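Local structure of digeranylgeranylglycerophospholipid reductase (4OPC) at residues L79-V90 with I363-E374; F206-G214 with L355-I363. The protein reduces the double bonds of the geranylgeranyl chains of archaeal phospholipid precursors, using bound FAD, to give saturated membrane lipids. All coordinates share one frame; numbering follows the deposited sequence. Where two conformers were deposited one is given.

Interaction 1: L79-V90 with I363-E374; sequences LYSPDMQTVWTV and INYGMKKKIIKE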
# COMPACT_ATOMS: atom_id res chain seq x y z
N LEU A 79 18.67 5.97 -4.90
CA LEU A 79 18.29 4.81 -5.68
C LEU A 79 19.51 4.29 -6.44
O LEU A 79 20.10 5.02 -7.23
CB LEU A 79 17.17 5.18 -6.66
CG LEU A 79 16.71 4.08 -7.60
CD1 LEU A 79 15.96 3.05 -6.80
CD2 LEU A 79 15.84 4.66 -8.70
N TYR A 80 19.88 3.03 -6.20
CA TYR A 80 21.10 2.45 -6.75
C TYR A 80 20.84 1.51 -7.91
O TYR A 80 19.96 0.65 -7.85
CB TYR A 80 21.83 1.64 -5.67
CG TYR A 80 22.43 2.44 -4.54
CD1 TYR A 80 21.63 3.06 -3.59
CD2 TYR A 80 23.80 2.53 -4.39
CE1 TYR A 80 22.18 3.78 -2.55
CE2 TYR A 80 24.36 3.25 -3.35
CZ TYR A 80 23.55 3.87 -2.43
OH TYR A 80 24.11 4.59 -1.39
N SER A 81 21.62 1.66 -8.97
CA SER A 81 21.59 0.71 -10.09
C SER A 81 22.10 -0.66 -9.62
O SER A 81 22.82 -0.76 -8.62
CB SER A 81 22.47 1.24 -11.22
OG SER A 81 23.82 1.29 -10.79
N PRO A 82 21.75 -1.72 -10.36
CA PRO A 82 22.26 -3.06 -10.01
C PRO A 82 23.77 -3.12 -9.84
O PRO A 82 24.23 -3.77 -8.91
CB PRO A 82 21.79 -3.91 -11.19
CG PRO A 82 20.48 -3.27 -11.58
CD PRO A 82 20.69 -1.78 -11.37
N ASP A 83 24.53 -2.46 -10.71
CA ASP A 83 25.99 -2.45 -10.57
C ASP A 83 26.53 -1.45 -9.55
O ASP A 83 27.75 -1.37 -9.34
CB ASP A 83 26.68 -2.30 -11.94
CG ASP A 83 26.39 -0.97 -12.64
OD1 ASP A 83 25.93 0.00 -12.01
OD2 ASP A 83 26.67 -0.89 -13.86
N MET A 84 25.61 -0.71 -8.93
CA MET A 84 25.92 0.30 -7.91
C MET A 84 26.79 1.43 -8.42
O MET A 84 27.31 2.23 -7.64
CB MET A 84 26.51 -0.33 -6.66
CG MET A 84 25.53 -1.22 -5.93
SD MET A 84 26.24 -1.80 -4.39
CE MET A 84 24.92 -2.85 -3.80
N GLN A 85 26.94 1.52 -9.74
CA GLN A 85 27.73 2.59 -10.33
C GLN A 85 26.94 3.88 -10.54
O GLN A 85 27.52 4.94 -10.73
CB GLN A 85 28.40 2.12 -11.63
CG GLN A 85 29.38 0.96 -11.42
CD GLN A 85 30.04 0.52 -12.71
OE1 GLN A 85 30.15 1.29 -13.65
NE2 GLN A 85 30.46 -0.74 -12.75
N THR A 86 25.61 3.79 -10.52
CA THR A 86 24.81 4.99 -10.67
C THR A 86 23.80 5.10 -9.54
O THR A 86 23.01 4.18 -9.31
CB THR A 86 24.06 5.01 -12.02
OG1 THR A 86 24.98 4.79 -13.10
CG2 THR A 86 23.38 6.35 -12.21
N VAL A 87 23.83 6.23 -8.84
CA VAL A 87 22.89 6.51 -7.77
C VAL A 87 22.08 7.75 -8.13
O VAL A 87 22.65 8.81 -8.40
CB VAL A 87 23.61 6.76 -6.43
CG1 VAL A 87 22.60 7.13 -5.34
CG2 VAL A 87 24.39 5.53 -6.02
N TRP A 88 20.77 7.60 -8.17
CA TRP A 88 19.86 8.72 -8.37
C TRP A 88 19.36 9.22 -7.02
O TRP A 88 18.93 8.43 -6.17
CB TRP A 88 18.67 8.30 -9.24
CG TRP A 88 18.99 8.18 -10.71
CD1 TRP A 88 20.19 8.40 -11.33
CD2 TRP A 88 18.07 7.80 -11.75
NE1 TRP A 88 20.07 8.19 -12.68
CE2 TRP A 88 18.78 7.83 -12.97
CE3 TRP A 88 16.71 7.46 -11.77
CZ2 TRP A 88 18.18 7.51 -14.18
CZ3 TRP A 88 16.12 7.15 -12.98
CH2 TRP A 88 16.85 7.17 -14.17
N THR A 89 19.41 10.53 -6.81
CA THR A 89 18.92 11.10 -5.57
C THR A 89 17.61 11.82 -5.79
O THR A 89 17.52 12.72 -6.63
CB THR A 89 19.94 12.07 -4.97
OG1 THR A 89 21.16 11.38 -4.70
CG2 THR A 89 19.41 12.66 -3.67
N VAL A 90 16.58 11.43 -5.05
CA VAL A 90 15.32 12.17 -5.06
C VAL A 90 15.02 12.70 -3.66
O VAL A 90 14.98 11.94 -2.69
CB VAL A 90 14.15 11.33 -5.63
CG1 VAL A 90 14.42 10.98 -7.09
CG2 VAL A 90 13.92 10.06 -4.83
N ILE A 363 18.69 -1.75 -16.73
CA ILE A 363 18.61 -0.77 -15.66
C ILE A 363 19.94 -0.04 -15.49
O ILE A 363 19.98 1.19 -15.37
CB ILE A 363 18.16 -1.42 -14.37
CG1 ILE A 363 16.80 -2.10 -14.60
CG2 ILE A 363 18.06 -0.38 -13.25
CD1 ILE A 363 16.43 -3.16 -13.56
N ASN A 364 21.05 -0.78 -15.50
CA ASN A 364 22.36 -0.16 -15.45
C ASN A 364 22.57 0.85 -16.57
O ASN A 364 23.07 1.96 -16.34
CB ASN A 364 23.47 -1.21 -15.53
CG ASN A 364 23.61 -2.01 -14.25
OD1 ASN A 364 23.33 -1.51 -13.16
ND2 ASN A 364 24.04 -3.25 -14.37
N TYR A 365 22.20 0.46 -17.78
CA TYR A 365 22.37 1.32 -18.95
C TYR A 365 21.49 2.55 -18.86
O TYR A 365 21.96 3.67 -19.07
CB TYR A 365 22.03 0.52 -20.20
CG TYR A 365 22.27 1.25 -21.49
CD1 TYR A 365 23.54 1.31 -22.04
CD2 TYR A 365 21.22 1.87 -22.16
CE1 TYR A 365 23.77 1.98 -23.24
CE2 TYR A 365 21.44 2.53 -23.36
CZ TYR A 365 22.71 2.59 -23.88
OH TYR A 365 22.93 3.24 -25.07
N GLY A 366 20.21 2.35 -18.57
CA GLY A 366 19.25 3.43 -18.50
C GLY A 366 19.60 4.44 -17.42
O GLY A 366 19.49 5.65 -17.63
N MET A 367 20.04 3.96 -16.27
CA MET A 367 20.43 4.87 -15.19
C MET A 367 21.73 5.61 -15.52
O MET A 367 21.82 6.82 -15.33
CB MET A 367 20.54 4.13 -13.86
CG MET A 367 19.18 3.67 -13.36
SD MET A 367 19.19 2.96 -11.70
CE MET A 367 19.64 4.41 -10.74
N LYS A 368 22.72 4.89 -16.02
CA LYS A 368 24.00 5.52 -16.34
C LYS A 368 23.85 6.58 -17.44
O LYS A 368 24.48 7.64 -17.37
CB LYS A 368 25.05 4.49 -16.73
CG LYS A 368 26.38 5.11 -17.17
CD LYS A 368 27.50 4.09 -17.21
CE LYS A 368 27.91 3.66 -15.80
NZ LYS A 368 29.04 2.70 -15.85
N LYS A 369 23.03 6.28 -18.44
CA LYS A 369 22.85 7.18 -19.57
C LYS A 369 21.82 8.26 -19.30
O LYS A 369 21.55 9.09 -20.18
CB LYS A 369 22.44 6.40 -20.83
CG LYS A 369 23.45 5.39 -21.33
CD LYS A 369 24.57 6.04 -22.12
CE LYS A 369 25.52 4.99 -22.67
NZ LYS A 369 26.62 5.58 -23.49
N LYS A 370 21.24 8.26 -18.10
CA LYS A 370 20.23 9.24 -17.72
C LYS A 370 19.04 9.23 -18.69
O LYS A 370 18.64 10.27 -19.21
CB LYS A 370 20.83 10.65 -17.65
CG LYS A 370 21.71 10.88 -16.43
CD LYS A 370 20.93 10.63 -15.15
CE LYS A 370 19.72 11.53 -15.04
NZ LYS A 370 18.79 11.09 -13.96
N ILE A 371 18.50 8.04 -18.91
CA ILE A 371 17.36 7.83 -19.80
C ILE A 371 16.21 8.79 -19.46
O ILE A 371 15.56 9.34 -20.36
CB ILE A 371 16.91 6.33 -19.76
CG1 ILE A 371 15.85 6.04 -20.83
CG2 ILE A 371 16.45 5.90 -18.36
CD1 ILE A 371 15.52 4.56 -20.95
N ILE A 372 15.99 9.00 -18.17
CA ILE A 372 15.10 10.05 -17.68
C ILE A 372 15.80 10.76 -16.54
O ILE A 372 16.80 10.25 -16.01
CB ILE A 372 13.73 9.51 -17.20
CG1 ILE A 372 13.90 8.61 -15.97
CG2 ILE A 372 13.01 8.77 -18.32
CD1 ILE A 372 12.57 8.18 -15.36
N LYS A 373 15.31 11.93 -16.17
CA LYS A 373 15.89 12.67 -15.06
C LYS A 373 15.36 12.12 -13.74
O LYS A 373 14.32 11.47 -13.70
CB LYS A 373 15.58 14.16 -15.19
CG LYS A 373 16.13 14.80 -16.45
CD LYS A 373 15.75 16.28 -16.50
CE LYS A 373 16.32 16.96 -17.74
NZ LYS A 373 15.86 18.37 -17.85
N GLU A 374 16.09 12.39 -12.65
CA GLU A 374 15.63 12.04 -11.31
C GLU A 374 14.25 12.65 -11.06
O GLU A 374 13.37 11.99 -10.49
CB GLU A 374 16.63 12.54 -10.27
CG GLU A 374 17.94 11.76 -10.26
CD GLU A 374 19.13 12.60 -9.86
OE1 GLU A 374 19.24 13.74 -10.37
OE2 GLU A 374 19.96 12.14 -9.05
O HOH W 1 24.88 2.20 -13.78
O HOH W 2 26.73 0.70 -15.88
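The beta hairpin of strands 70-80 and 87-97 sets Trp-88 against Met-367 in the last turn of helix 360-368 and Lys-370 just beyond it. The Trp-88 indole is sandwiched: Met-367 CE lies 3.9 Å from the centroid of the Trp-88 five-membered ring, 12° off the normal, a CH-pi contact. On the opposite face, Lys-370 NZ stands 3.7 Å from the centroid of the Trp-88 five-membered ring, a cation-pi contact. Bends at chi2 and chi3 of Lys-370 fold its ammonium over the ring; Lys-370 NZ also donates to Ile-372 O, in the carbonyl plane. The chain turns here through a Schellman motif, Lys-370 having positive phi, and Ile-372 CG1 then packs on Trp-88 CH2 at 3.7 Å. Beyond the turn, Glu-374 OE2 accepts from Thr-89 N at 2.8 Å.

At the hairpin tip, the type I turn from Ser-81 to Met-84 docks on Asn-364, whose OD1 takes the Asp-83 N-H at 2.9 Å (N-H...O 163°). The Asp-83 carboxylate and Asn-364 amide planes are stacked, 7° apart. Asp-83 OD1 receives Ser-81 OG and Gln-85 N from opposite faces of its plane, the latter closing an Asx turn. On the exposed side, Lys-368 NZ donates to Gln-85 OE1 at 2.8 Å, while a water links Asp-83 OD1, Thr-86 OG1 and Asn-364 O.

Interaction 2: F206-G214 with L355-I363; sequences FIDQETSPG and LQKLSNDDI. With PGT ((1S)-2-{[{[(2R)-2,3-dihydroxypropyl]oxy}(hydroxy)phosphoryl]oxy}-1-[(palmitoyloxy)methyl]ethyl stearate), chain C.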
# COMPACT_ATOMS: atom_id res chain seq x y z
N PHE A 206 17.92 -0.38 -3.55
CA PHE A 206 18.84 -1.03 -4.46
C PHE A 206 18.06 -1.88 -5.44
O PHE A 206 17.44 -2.88 -5.07
CB PHE A 206 19.81 -1.93 -3.69
CG PHE A 206 20.58 -1.23 -2.61
CD1 PHE A 206 21.81 -0.65 -2.87
CD2 PHE A 206 20.09 -1.18 -1.31
CE1 PHE A 206 22.54 -0.03 -1.86
CE2 PHE A 206 20.81 -0.56 -0.31
CZ PHE A 206 22.02 0.02 -0.58
N ILE A 207 18.09 -1.48 -6.71
CA ILE A 207 17.44 -2.25 -7.75
C ILE A 207 18.38 -3.37 -8.18
O ILE A 207 19.55 -3.14 -8.43
CB ILE A 207 17.12 -1.37 -8.96
CG1 ILE A 207 16.32 -0.15 -8.51
CG2 ILE A 207 16.36 -2.18 -10.00
CD1 ILE A 207 15.03 -0.50 -7.80
N ASP A 208 17.86 -4.60 -8.24
CA ASP A 208 18.66 -5.72 -8.72
C ASP A 208 17.77 -6.93 -8.99
O ASP A 208 17.23 -7.54 -8.06
CB ASP A 208 19.76 -6.08 -7.71
CG ASP A 208 20.81 -7.00 -8.29
OD1 ASP A 208 20.45 -7.99 -8.97
OD2 ASP A 208 22.01 -6.76 -8.08
N GLN A 209 17.64 -7.29 -10.26
CA GLN A 209 16.76 -8.39 -10.65
C GLN A 209 17.27 -9.77 -10.26
O GLN A 209 16.51 -10.74 -10.27
CB GLN A 209 16.44 -8.30 -12.15
CG GLN A 209 15.80 -6.99 -12.55
CD GLN A 209 14.64 -6.57 -11.64
OE1 GLN A 209 13.89 -7.40 -11.12
NE2 GLN A 209 14.49 -5.27 -11.45
N GLU A 210 18.55 -9.87 -9.93
CA GLU A 210 19.12 -11.14 -9.49
C GLU A 210 18.95 -11.36 -7.99
O GLU A 210 18.67 -12.48 -7.55
CB GLU A 210 20.61 -11.22 -9.85
CG GLU A 210 20.86 -11.33 -11.33
CD GLU A 210 22.34 -11.42 -11.66
OE1 GLU A 210 23.16 -11.47 -10.71
OE2 GLU A 210 22.68 -11.43 -12.86
N THR A 211 19.13 -10.31 -7.20
CA THR A 211 19.09 -10.45 -5.75
C THR A 211 17.72 -10.13 -5.14
O THR A 211 17.46 -10.48 -3.99
CB THR A 211 20.14 -9.55 -5.08
OG1 THR A 211 19.80 -8.19 -5.34
CG2 THR A 211 21.54 -9.84 -5.65
N SER A 212 16.85 -9.48 -5.91
CA SER A 212 15.49 -9.16 -5.48
C SER A 212 14.57 -9.10 -6.70
O SER A 212 14.02 -8.05 -7.02
CB SER A 212 15.46 -7.82 -4.72
OG SER A 212 16.21 -6.82 -5.39
N PRO A 213 14.41 -10.24 -7.38
CA PRO A 213 13.64 -10.22 -8.64
C PRO A 213 12.22 -9.69 -8.48
O PRO A 213 11.44 -10.18 -7.67
CB PRO A 213 13.62 -11.69 -9.06
CG PRO A 213 13.90 -12.46 -7.82
CD PRO A 213 14.85 -11.60 -7.04
N GLY A 214 11.91 -8.65 -9.25
CA GLY A 214 10.58 -8.09 -9.24
C GLY A 214 10.30 -7.13 -8.11
O GLY A 214 9.17 -6.65 -7.98
N LEU A 355 8.85 -2.29 -15.54
CA LEU A 355 10.08 -2.29 -14.75
C LEU A 355 10.46 -3.71 -14.33
O LEU A 355 11.63 -4.07 -14.35
CB LEU A 355 9.93 -1.39 -13.52
CG LEU A 355 9.71 0.10 -13.83
CD1 LEU A 355 9.46 0.86 -12.53
CD2 LEU A 355 10.90 0.70 -14.58
N GLN A 356 9.46 -4.51 -13.94
CA GLN A 356 9.74 -5.88 -13.50
C GLN A 356 10.29 -6.78 -14.61
O GLN A 356 10.87 -7.82 -14.31
CB GLN A 356 8.49 -6.50 -12.87
CG GLN A 356 8.15 -5.92 -11.51
CD GLN A 356 6.84 -6.44 -10.96
OE1 GLN A 356 5.85 -6.56 -11.68
NE2 GLN A 356 6.83 -6.77 -9.67
N LYS A 357 10.12 -6.39 -15.87
CA LYS A 357 10.62 -7.19 -16.98
C LYS A 357 11.99 -6.74 -17.48
O LYS A 357 12.58 -7.40 -18.34
CB LYS A 357 9.63 -7.19 -18.16
CG LYS A 357 8.32 -7.92 -17.91
CD LYS A 357 8.45 -9.42 -18.11
CE LYS A 357 7.09 -10.09 -18.01
NZ LYS A 357 7.18 -11.57 -18.12
N LEU A 358 12.52 -5.65 -16.93
CA LEU A 358 13.82 -5.14 -17.39
C LEU A 358 14.95 -5.98 -16.81
O LEU A 358 14.83 -6.50 -15.70
CB LEU A 358 14.01 -3.68 -16.98
CG LEU A 358 13.06 -2.66 -17.63
CD1 LEU A 358 13.36 -1.26 -17.09
CD2 LEU A 358 13.16 -2.69 -19.15
N SER A 359 16.02 -6.13 -17.58
CA SER A 359 17.20 -6.84 -17.08
C SER A 359 18.09 -5.90 -16.28
O SER A 359 17.97 -4.68 -16.38
CB SER A 359 18.00 -7.41 -18.24
OG SER A 359 18.61 -6.37 -18.99
N ASN A 360 19.01 -6.48 -15.50
CA ASN A 360 20.01 -5.65 -14.84
C ASN A 360 20.77 -4.80 -15.84
O ASN A 360 21.05 -3.64 -15.57
CB ASN A 360 20.98 -6.49 -14.00
CG ASN A 360 20.43 -6.83 -12.64
OD1 ASN A 360 19.38 -6.32 -12.24
ND2 ASN A 360 21.12 -7.70 -11.92
N ASP A 361 21.11 -5.36 -17.00
CA ASP A 361 21.85 -4.60 -18.00
C ASP A 361 21.02 -3.40 -18.46
O ASP A 361 21.56 -2.32 -18.66
CB ASP A 361 22.24 -5.46 -19.21
CG ASP A 361 23.37 -6.43 -18.90
OD1 ASP A 361 24.11 -6.22 -17.92
OD2 ASP A 361 23.52 -7.41 -19.67
N ASP A 362 19.71 -3.61 -18.63
CA ASP A 362 18.81 -2.52 -19.02
C ASP A 362 18.80 -1.39 -18.00
O ASP A 362 18.86 -0.21 -18.36
CB ASP A 362 17.37 -3.00 -19.16
CG ASP A 362 17.14 -3.93 -20.32
OD1 ASP A 362 17.87 -3.84 -21.33
OD2 ASP A 362 16.18 -4.72 -20.23
N ILE A 363 18.69 -1.75 -16.73
CA ILE A 363 18.61 -0.77 -15.66
C ILE A 363 19.94 -0.04 -15.49
O ILE A 363 19.98 1.19 -15.37
CB ILE A 363 18.16 -1.42 -14.37
CG1 ILE A 363 16.80 -2.10 -14.60
CG2 ILE A 363 18.06 -0.38 -13.25
CD1 ILE A 363 16.43 -3.16 -13.56
C48 PGT C . 8.92 -3.10 -8.51
C47 PGT C . 7.50 -3.27 -8.01
C46 PGT C . 7.52 -3.90 -6.63
C45 PGT C . 8.37 -3.05 -5.71
C44 PGT C . 7.94 -3.23 -4.27
C43 PGT C . 8.95 -4.09 -3.52
C42 PGT C . 8.40 -4.39 -2.15
C41 PGT C . 8.36 -3.10 -1.38
C40 PGT C . 8.47 -3.36 0.10
C39 PGT C . 9.12 -2.15 0.73
C38 PGT C . 8.31 -0.92 0.41
C37 PGT C . 9.06 0.30 0.89
C36 PGT C . 8.18 1.51 0.66
C35 PGT C . 8.99 2.78 0.80
C34 PGT C . 8.05 3.96 0.62
C33 PGT C . 8.82 5.25 0.42
C32 PGT C . 8.12 6.41 1.10
C31 PGT C . 6.97 6.96 0.28
O31 PGT C . 5.88 7.05 0.81
O2 PGT C . 7.13 7.36 -1.08
C2 PGT C . 7.25 8.75 -1.33
C1 PGT C . 5.92 9.47 -1.36
O3P PGT C . 4.80 8.78 -0.83
P PGT C . 3.60 8.44 -1.82
O1P PGT C . 4.27 8.00 -3.10
O2P PGT C . 2.72 7.34 -1.27
O4P PGT C . 2.68 9.70 -2.13
C4 PGT C . 3.07 11.03 -1.84
C5 PGT C . 2.05 12.02 -2.36
O5 PGT C . 1.57 12.80 -1.29
C6 PGT C . 0.91 11.28 -3.02
O6 PGT C . -0.25 11.34 -2.23
C3 PGT C . 7.84 9.02 -2.70
O3 PGT C . 9.17 8.58 -2.83
C11 PGT C . 9.46 8.13 -4.14
O11 PGT C . 9.09 8.78 -5.10
C12 PGT C . 10.23 6.85 -4.34
C13 PGT C . 10.83 6.80 -5.73
C14 PGT C . 11.57 5.49 -5.91
C15 PGT C . 10.69 4.49 -6.64
C16 PGT C . 11.48 3.23 -6.93
C17 PGT C . 11.32 2.89 -8.40
C18 PGT C . 12.32 1.83 -8.81
C19 PGT C . 12.36 1.73 -10.33
C20 PGT C . 13.01 2.95 -10.94
C21 PGT C . 14.21 2.53 -11.77
C22 PGT C . 14.40 3.46 -12.94
C23 PGT C . 15.13 2.72 -14.04
C24 PGT C . 15.10 3.52 -15.32
C25 PGT C . 14.56 2.66 -16.45
C26 PGT C . 13.40 3.36 -17.12
O HOH W 3 11.62 -9.09 -12.39
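Asn-360, in the first turn of helix 360-368, grips the 206-214 loop with both ends of its amide. OD1 of Asn-360 accepts from Gln-209 N at 2.8 Å, the N-H...O angle being 164°. Its ND2 donates to Asp-208 OD1 at 3.0 Å; the carboxylate and amide planes are 84° apart, and the donor comes from above the carboxylate. Glu-210 N and Thr-211 N also donate to Asp-208 OD1, giving an Asx turn and an Asx motif, so three bonds hold this oxygen. Asp-208 CG lies anti to the backbone N (chi1 -166°), a torsion that sets the carboxylate beside its own carbonyl carbon, within reach of the amides that follow.

Packing is close on the inner side, where Ile-207 CG2 meets Ile-363 CD1 at 3.7 Å and Gln-209 CG sits 3.3 Å from Leu-358 O. By contrast, exposed Glu-210 merely brushes Asn-360 ND2 through its CG, at 3.7 Å. Between Gln-209 and Gln-356 the join is looser, a water donating to Gln-209 OE1, and OE1 also takes the Gly-214 N-H. Gln-356 NE2 reaches Gly-214 O at 2.9 Å, in the carbonyl plane.

Ile-207 CD1, Leu-355 CD1, Gly-214 O and Gln-356 NE2 all approach the acyl chains of the bound phospholipid, placing this loop-helix junction in the wall of the lipid pocket of the geranylgeranyl reductase.

How the interactions relate
The centres of the two contacts lie about 12 Å apart, and helix 360-368 serves both, with Ile-363 common to the two. Along the chain the order is 79-90, 206-214, 355-363, 363-374, so interaction 2 is nested within the loop closed by interaction 1. Strands 70-80 and 202-206 are parallel neighbours in the mixed sheet, and Tyr-80 O to Ile-207 N, 3.1 Å, is a probable hydrogen bond joining the contacts. Pro-82 CG also packs on Asn-360 OD1 at 3.3 Å. One short helix thus meets both the hairpin and the loop leaving that sheet, beside the lipid pocket, to which Leu-79 and Ile-207 each contribute.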